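Local coordinates for uncharacterized protein (PDB 5MU5) that probably transfers sugar to flagellin as a Maf glycosyltransferase involved in bacterial flagella formation, at residues V290-A293 / N294-R297. Sequence-based numbering, arbitrary orientation.
Sequences VIKA and NQDR
N294 folds its side chain back onto the last turn of the helix and hands its amide to the carbonyl oxygen of V290. The bond from N294 ND2 to V290 O is 2.8 Å long and nearly straight, 171° at the hydrogen, and the acceptor lies in the plane of the amide. With CG anti to its own carbonyl carbon (chi1 -75°), the asparagine runs alongside V290, whose CG1 packs 3.6 Å from ND2. The backbone N of N294 gives V290 O only a weak second bond and bonds I291 O at 3.2 Å. A leucine in place of this asparagine would probably leave V290 O without its straight side-chain donor, with the weak bond from N294 N remaining. Q295 N makes a long, weak bond to K292 O, and the Q295 side chain lies beside that of K292; Q295 CG lies 3.6 Å from K292 O. A293, on the exposed side, meets 294-297 mainly through its backbone; its O faces the guanidinium of R297 obliquely. That group is tied by a salt bridge, R297 NH1 to D296 OD1 at 2.7 Å, while R297 N bonds N294 O, closing a turn. The amide of Q295 bonds the backbone of G314 and Q316, and K292 NZ that of N313, in the loop between helix 307-312 and strand 319-322. I291 and N294 both rest on F276 of strand 275-278. Helix 284-294 links that strand to its parallel neighbour 299-303 in a beta-alpha-beta crossover, and 294-297 lies in the return to strand 299-303.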
ATOM      1  N   VAL A 290      11.212  37.023  -7.144  1.00 45.17           N
ATOM      2  CA  VAL A 290      10.982  36.553  -8.504  1.00 43.10           C
ATOM      3  C   VAL A 290       9.545  36.062  -8.663  1.00 41.47           C
ATOM      4  O   VAL A 290       8.906  36.287  -9.682  1.00 38.48           O
ATOM      5  CB  VAL A 290      11.995  35.456  -8.893  1.00 43.52           C
ATOM      6  CG1 VAL A 290      11.676  34.855 -10.256  1.00 43.03           C
ATOM      7  CG2 VAL A 290      13.392  36.048  -8.914  1.00 44.78           C
ATOM      8  N   ILE A 291       9.037  35.385  -7.650  1.00 41.04           N
ATOM      9  CA  ILE A 291       7.669  34.907  -7.694  1.00 41.22           C
ATOM     10  C   ILE A 291       6.742  36.120  -7.759  1.00 42.88           C
ATOM     11  O   ILE A 291       5.775  36.143  -8.520  1.00 43.46           O
ATOM     12  CB  ILE A 291       7.320  34.076  -6.447  1.00 40.04           C
ATOM     13  CG1 ILE A 291       8.168  32.805  -6.395  1.00 41.54           C
ATOM     14  CG2 ILE A 291       5.850  33.686  -6.459  1.00 40.09           C
ATOM     15  CD1 ILE A 291       8.064  32.048  -5.088  1.00 39.01           C
ATOM     16  N   LYS A 292       7.052  37.130  -6.959  1.00 44.76           N
ATOM     17  CA  LYS A 292       6.241  38.344  -6.889  1.00 46.37           C
ATOM     18  C   LYS A 292       6.227  39.092  -8.208  1.00 46.20           C
ATOM     19  O   LYS A 292       5.172  39.489  -8.677  1.00 44.11           O
ATOM     20  CB  LYS A 292       6.740  39.258  -5.783  1.00 47.61           C
ATOM     21  CG  LYS A 292       5.795  40.393  -5.482  1.00 50.79           C
ATOM     22  CD  LYS A 292       6.074  41.013  -4.125  1.00 52.93           C
ATOM     23  CE  LYS A 292       4.972  42.017  -3.813  1.00 55.66           C
ATOM     24  NZ  LYS A 292       5.245  42.753  -2.554  1.00 56.32           N
ATOM     25  N   ALA A 293       7.401  39.229  -8.813  1.00 47.69           N
ATOM     26  CA  ALA A 293       7.557  39.929 -10.088  1.00 48.48           C
ATOM     27  C   ALA A 293       6.913  39.192 -11.257  1.00 45.92           C
ATOM     28  O   ALA A 293       6.677  39.790 -12.294  1.00 44.76           O
ATOM     29  CB  ALA A 293       9.034  40.154 -10.381  1.00 50.66           C
ATOM     30  N   ASN A 294       6.609  37.913 -11.087  1.00 42.21           N
ATOM     31  CA  ASN A 294       6.021  37.128 -12.161  1.00 42.52           C
ATOM     32  C   ASN A 294       4.578  36.668 -11.934  1.00 42.03           C
ATOM     33  O   ASN A 294       3.988  36.077 -12.825  1.00 41.50           O
ATOM     34  CB  ASN A 294       6.910  35.913 -12.438  1.00 42.00           C
ATOM     35  CG  ASN A 294       8.165  36.285 -13.183  1.00 43.79           C
ATOM     36  OD1 ASN A 294       8.156  36.408 -14.404  1.00 42.61           O
ATOM     37  ND2 ASN A 294       9.259  36.464 -12.453  1.00 44.77           N
ATOM     38  N   GLN A 295       3.999  36.949 -10.774  1.00 42.09           N
ATOM     39  CA  GLN A 295       2.682  36.411 -10.464  1.00 44.44           C
ATOM     40  C   GLN A 295       1.602  36.874 -11.423  1.00 46.04           C
ATOM     41  O   GLN A 295       0.573  36.201 -11.562  1.00 47.99           O
ATOM     42  CB  GLN A 295       2.257  36.717  -9.027  1.00 43.94           C
ATOM     43  CG  GLN A 295       1.856  38.154  -8.781  1.00 43.81           C
ATOM     44  CD  GLN A 295       1.416  38.358  -7.355  1.00 43.99           C
ATOM     45  OE1 GLN A 295       0.549  37.655  -6.865  1.00 44.54           O
ATOM     46  NE2 GLN A 295       2.015  39.321  -6.677  1.00 47.20           N
ATOM     47  N   ASP A 296       1.828  37.998 -12.091  1.00 44.75           N
ATOM     48  CA  ASP A 296       0.864  38.484 -13.077  1.00 48.23           C
ATOM     49  C   ASP A 296       0.751  37.600 -14.346  1.00 47.82           C
ATOM     50  O   ASP A 296      -0.300  37.617 -15.014  1.00 47.23           O
ATOM     51  CB  ASP A 296       1.136  39.953 -13.437  1.00 51.14           C
ATOM     52  CG  ASP A 296       2.491  40.159 -14.081  1.00 57.99           C
ATOM     53  OD1 ASP A 296       3.407  39.318 -13.879  1.00 62.65           O
ATOM     54  OD2 ASP A 296       2.655  41.182 -14.785  1.00 66.38           O
ATOM     55  N   ARG A 297       1.798  36.826 -14.651  1.00 43.97           N
ATOM     56  CA  ARG A 297       1.819  35.962 -15.827  1.00 45.08           C
ATOM     57  C   ARG A 297       2.151  34.478 -15.566  1.00 43.89           C
ATOM     58  O   ARG A 297       2.519  33.733 -16.483  1.00 45.33           O
ATOM     59  CB  ARG A 297       2.751  36.528 -16.885  1.00 48.29           C
ATOM     60  CG  ARG A 297       4.217  36.564 -16.505  1.00 52.74           C
ATOM     61  CD  ARG A 297       4.985  37.355 -17.550  1.00 58.81           C
ATOM     62  NE  ARG A 297       6.275  37.816 -17.056  1.00 67.83           N
ATOM     63  CZ  ARG A 297       6.443  38.824 -16.201  1.00 76.38           C
ATOM     64  NH1 ARG A 297       5.391  39.491 -15.718  1.00 80.09           N
ATOM     65  NH2 ARG A 297       7.671  39.160 -15.812  1.00 77.59           N
TER